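Local coordinates for protein arginyl-trna synthetase (Thermus thermophilus, PDB 1IQ0) that probably attaches L-arginine to tRNA(Arg), using ATP and releasing AMP and diphosphate, at residues V447-P451 with P525-A529; A127-A131 with R443-V447. All blocks are in the same frame, centred on the assembly; numbering follows the deposited sequence.

Contact 1: residues V447-P451 with P525-A529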
loop_
_atom_site.group_PDB
_atom_site.type_symbol
_atom_site.label_atom_id
_atom_site.label_comp_id
_atom_site.label_asym_id
_atom_site.label_seq_id
_atom_site.Cartn_x
_atom_site.Cartn_y
_atom_site.Cartn_z
ATOM N N VAL A 447 -4.024 -6.145 4.306
ATOM C CA VAL A 447 -3.192 -6.152 3.115
ATOM C C VAL A 447 -2.724 -7.508 2.560
ATOM O O VAL A 447 -2.161 -7.569 1.467
ATOM C CB VAL A 447 -1.964 -5.220 3.353
ATOM C CG1 VAL A 447 -0.886 -5.940 4.171
ATOM C CG2 VAL A 447 -1.433 -4.733 2.043
ATOM N N LYS A 448 -2.958 -8.603 3.277
ATOM C CA LYS A 448 -2.514 -9.902 2.769
ATOM C C LYS A 448 -3.356 -10.430 1.599
ATOM O O LYS A 448 -2.884 -11.245 0.800
ATOM C CB LYS A 448 -2.517 -10.942 3.886
ATOM C CG LYS A 448 -3.883 -11.494 4.219
ATOM C CD LYS A 448 -3.775 -12.713 5.130
ATOM C CE LYS A 448 -5.146 -13.288 5.447
ATOM N NZ LYS A 448 -5.078 -14.429 6.401
ATOM N N THR A 449 -4.595 -9.958 1.497
ATOM C CA THR A 449 -5.517 -10.400 0.449
ATOM C C THR A 449 -5.556 -9.451 -0.749
ATOM O O THR A 449 -5.702 -8.243 -0.578
ATOM C CB THR A 449 -6.944 -10.522 1.018
ATOM O OG1 THR A 449 -6.947 -11.466 2.098
ATOM C CG2 THR A 449 -7.922 -10.966 -0.059
ATOM N N GLU A 450 -5.428 -10.004 -1.952
ATOM C CA GLU A 450 -5.472 -9.213 -3.183
ATOM C C GLU A 450 -6.618 -8.223 -3.073
ATOM O O GLU A 450 -7.721 -8.594 -2.678
ATOM C CB GLU A 450 -5.730 -10.110 -4.393
ATOM C CG GLU A 450 -4.817 -11.307 -4.512
ATOM C CD GLU A 450 -5.153 -12.159 -5.720
ATOM O OE1 GLU A 450 -4.638 -13.293 -5.808
ATOM O OE2 GLU A 450 -5.930 -11.688 -6.581
ATOM N N PRO A 451 -6.377 -6.955 -3.437
ATOM C CA PRO A 451 -7.365 -5.868 -3.388
ATOM C C PRO A 451 -8.706 -6.195 -4.059
ATOM O O PRO A 451 -9.764 -5.785 -3.585
ATOM C CB PRO A 451 -6.643 -4.714 -4.091
ATOM C CG PRO A 451 -5.194 -5.009 -3.840
ATOM C CD PRO A 451 -5.130 -6.492 -4.073
ATOM N N PRO A 525 0.874 -4.758 -2.366
ATOM C CA PRO A 525 1.481 -5.095 -1.079
ATOM C C PRO A 525 1.266 -6.545 -0.667
ATOM O O PRO A 525 2.096 -7.116 0.059
ATOM C CB PRO A 525 0.807 -4.120 -0.121
ATOM C CG PRO A 525 0.634 -2.894 -0.991
ATOM C CD PRO A 525 0.097 -3.509 -2.271
ATOM N N HIS A 526 0.167 -7.149 -1.119
ATOM C CA HIS A 526 -0.115 -8.531 -0.744
ATOM C C HIS A 526 1.012 -9.492 -1.137
ATOM O O HIS A 526 1.156 -10.558 -0.538
ATOM C CB HIS A 526 -1.444 -9.017 -1.337
ATOM C CG HIS A 526 -1.403 -9.256 -2.813
ATOM N ND1 HIS A 526 -1.764 -8.296 -3.733
ATOM C CD2 HIS A 526 -1.045 -10.349 -3.528
ATOM C CE1 HIS A 526 -1.632 -8.787 -4.953
ATOM N NE2 HIS A 526 -1.196 -10.030 -4.857
ATOM N N VAL A 527 1.810 -9.117 -2.134
ATOM C CA VAL A 527 2.918 -9.968 -2.559
ATOM C C VAL A 527 3.989 -9.982 -1.461
ATOM O O VAL A 527 4.620 -11.003 -1.213
ATOM C CB VAL A 527 3.530 -9.477 -3.895
ATOM C CG1 VAL A 527 4.815 -10.242 -4.201
ATOM C CG2 VAL A 527 2.523 -9.691 -5.029
ATOM N N LEU A 528 4.173 -8.854 -0.788
ATOM C CA LEU A 528 5.159 -8.784 0.282
ATOM C C LEU A 528 4.594 -9.526 1.487
ATOM O O LEU A 528 5.300 -10.270 2.161
ATOM C CB LEU A 528 5.432 -7.335 0.681
ATOM C CG LEU A 528 6.790 -6.991 1.312
ATOM C CD1 LEU A 528 6.575 -5.914 2.355
ATOM C CD2 LEU A 528 7.451 -8.207 1.937
ATOM N N ALA A 529 3.309 -9.304 1.749
ATOM C CA ALA A 529 2.637 -9.943 2.864
ATOM C C ALA A 529 2.760 -11.451 2.733
ATOM O O ALA A 529 3.105 -12.134 3.690
ATOM C CB ALA A 529 1.164 -9.532 2.894
#
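The imidazole of His-526 overlaps the aliphatic part of Glu-450. Glu-450 CG sits over one ring face, 4.0 Å from the centroid of the His-526 ring and 14° off its normal. This is a CH-pi contact, displaced toward the ring's rim. CG of His-526 lies between its own backbone N and carbonyl carbon (chi1 72°), which turns the ring toward residues 450-451. Pro-451 CD lies 3.8 Å from His-526 ND1, its ring crossing the histidine at about a right angle. The histidine's stem fits against the end of the opposing helix. His-526 CB is 3.4 Å from Lys-448 O, and His-526 CA makes a CA-H...O contact of 3.2 Å with Val-447 O. The first turn of helix 525-544, in the DALR anticodon binding domain, is thus laid against the last residues of helix 430-448 and the loop that follows, in the class I catalytic domain. One turn beyond His-526, Ala-529 CB packs 3.7 Å from Lys-448 CA. The lysine's extended chain leads away, and its NZ is hydrogen-bonded to Asp-468 O. Leu-128 and Ile-132 of helix 120-138 also touch Pro-525, and Leu-128 meets Pro-451 as well.

Contact 2: residues A127-A131 with R443-V447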
loop_
_atom_site.group_PDB
_atom_site.type_symbol
_atom_site.label_atom_id
_atom_site.label_comp_id
_atom_site.label_asym_id
_atom_site.label_seq_id
_atom_site.Cartn_x
_atom_site.Cartn_y
_atom_site.Cartn_z
ATOM N N ALA A 127 -4.700 1.044 5.280
ATOM C CA ALA A 127 -3.685 -0.004 5.345
ATOM C C ALA A 127 -2.979 -0.212 4.007
ATOM O O ALA A 127 -1.752 -0.268 3.953
ATOM C CB ALA A 127 -4.318 -1.324 5.816
ATOM N N LEU A 128 -3.761 -0.321 2.937
ATOM C CA LEU A 128 -3.238 -0.531 1.588
ATOM C C LEU A 128 -2.404 0.658 1.109
ATOM O O LEU A 128 -1.308 0.487 0.564
ATOM C CB LEU A 128 -4.392 -0.733 0.604
ATOM C CG LEU A 128 -4.390 -1.945 -0.328
ATOM C CD1 LEU A 128 -5.555 -1.795 -1.298
ATOM C CD2 LEU A 128 -3.066 -2.068 -1.084
ATOM N N GLY A 129 -2.941 1.860 1.304
ATOM C CA GLY A 129 -2.252 3.063 0.879
ATOM C C GLY A 129 -0.942 3.309 1.601
ATOM O O GLY A 129 0.078 3.605 0.971
ATOM N N ASP A 130 -0.966 3.195 2.924
ATOM C CA ASP A 130 0.232 3.405 3.723
ATOM C C ASP A 130 1.299 2.367 3.362
ATOM O O ASP A 130 2.475 2.695 3.215
ATOM C CB ASP A 130 -0.099 3.303 5.216
ATOM C CG ASP A 130 1.119 3.482 6.086
ATOM O OD1 ASP A 130 1.684 4.600 6.092
ATOM O OD2 ASP A 130 1.530 2.510 6.750
ATOM N N ALA A 131 0.876 1.117 3.212
ATOM C CA ALA A 131 1.798 0.040 2.875
ATOM C C ALA A 131 2.475 0.261 1.521
ATOM O O ALA A 131 3.696 0.154 1.413
ATOM C CB ALA A 131 1.066 -1.309 2.890
ATOM N N ARG A 443 -3.330 -4.481 10.499
ATOM C CA ARG A 443 -2.575 -4.068 9.312
ATOM C C ARG A 443 -2.258 -5.227 8.380
ATOM O O ARG A 443 -2.306 -5.076 7.153
ATOM C CB ARG A 443 -1.272 -3.365 9.706
ATOM C CG ARG A 443 -1.472 -1.998 10.326
ATOM C CD ARG A 443 -2.235 -1.059 9.400
ATOM N NE ARG A 443 -1.375 -0.198 8.587
ATOM C CZ ARG A 443 -0.752 -0.574 7.481
ATOM N NH1 ARG A 443 -0.875 -1.825 7.021
ATOM N NH2 ARG A 443 -0.014 0.307 6.821
ATOM N N PHE A 444 -1.947 -6.393 8.940
ATOM C CA PHE A 444 -1.629 -7.545 8.093
ATOM C C PHE A 444 -2.870 -8.090 7.402
ATOM O O PHE A 444 -2.834 -8.437 6.225
ATOM C CB PHE A 444 -0.972 -8.675 8.899
ATOM C CG PHE A 444 -0.303 -9.705 8.031
ATOM C CD1 PHE A 444 0.976 -9.487 7.536
ATOM C CD2 PHE A 444 -0.980 -10.858 7.646
ATOM C CE1 PHE A 444 1.575 -10.400 6.665
ATOM C CE2 PHE A 444 -0.395 -11.775 6.777
ATOM C CZ PHE A 444 0.885 -11.544 6.285
ATOM N N SER A 445 -3.971 -8.184 8.138
ATOM C CA SER A 445 -5.221 -8.677 7.562
ATOM C C SER A 445 -5.675 -7.801 6.381
ATOM O O SER A 445 -6.060 -8.298 5.326
ATOM C CB SER A 445 -6.316 -8.689 8.631
ATOM O OG SER A 445 -7.583 -8.969 8.056
ATOM N N MET A 446 -5.629 -6.491 6.570
ATOM C CA MET A 446 -6.050 -5.551 5.532
ATOM C C MET A 446 -5.228 -5.587 4.248
ATOM O O MET A 446 -5.692 -5.139 3.197
ATOM C CB MET A 446 -6.040 -4.128 6.094
ATOM C CG MET A 446 -7.133 -3.860 7.127
ATOM S SD MET A 446 -8.766 -4.193 6.404
ATOM C CE MET A 446 -9.064 -5.873 7.037
ATOM N N VAL A 447 -4.024 -6.145 4.306
ATOM C CA VAL A 447 -3.192 -6.152 3.115
ATOM C C VAL A 447 -2.724 -7.508 2.560
ATOM O O VAL A 447 -2.161 -7.569 1.467
ATOM C CB VAL A 447 -1.964 -5.220 3.353
ATOM C CG1 VAL A 447 -0.886 -5.940 4.171
ATOM C CG2 VAL A 447 -1.433 -4.733 2.043
#
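Ala-127 is wedged between Met-446 and the guanidinium of Arg-443. Ala-127 CB lies only 3.3 Å from Met-446 CB, closer than two carbons normally pack. The Arg-443 chain bends at its second and third torsions (chi2 -58°) and brings its end nearer helix 120-138. One face of the guanidinium then lies over the alanine backbone, with Ala-127 CA 3.6 Å above the plane of the Arg-443 group and over its centre. Asp-130 meets the edge of the guanidinium. Arg-443 NH2 reaches Asp-130 OD2 at 2.7 Å in a salt bridge. The hydrogen bond within it is weak, bent to 126° at the hydrogen, and the two flat groups stand nearly perpendicular. Asp-130 is shared among arginines: OD2 also pairs with Arg-134, and OD1 with Arg-233. Replacing Arg-443 by alanine would probably leave Ala-127 without the flat group that lies over its CA and Asp-130 with one charged partner fewer.

The Val-447 side is looser, though also buried. Val-447 CG2 is 4.3 Å from Ala-131 CB and 4.4 Å from Leu-128 CD2, so only light apolar contact is made there. The axes of segments 127-131 and 443-447 are 95° apart and approach to 9.4 Å, so the helices cross almost at right angles here. Helix 120-138 probably starts within the 'HIGH' motif, a class I synthetase signature. Strand 380-390 of the mixed sheet lies beside the crossing, touched by Leu-128 and Met-446. Met-446 also touches strand 455-457. Pro-525 of helix 525-544 packs on Leu-128 and Val-447.

After the N-terminal domain the chain enters the catalytic domain and forms helix 120-138. A further 311 residues, carrying most strands of the large mixed sheet, separate segment 127-131 from segment 443-447. Contact 2 closes this long loop inside the catalytic domain. Contact 1 starts at Val-447, where contact 2 ends, and closes a second, mostly helical loop of 73 residues. The two loops follow one another through that shared residue; they neither nest nor cross. Contact 1 ties the catalytic domain to the anticodon binding domain. The contacts also touch directly: Pro-525 CD packs 3.7 Å from Leu-128 CD2. Helices 120-138, 430-448 and 525-544 therefore meet at one junction near the centre of the chain.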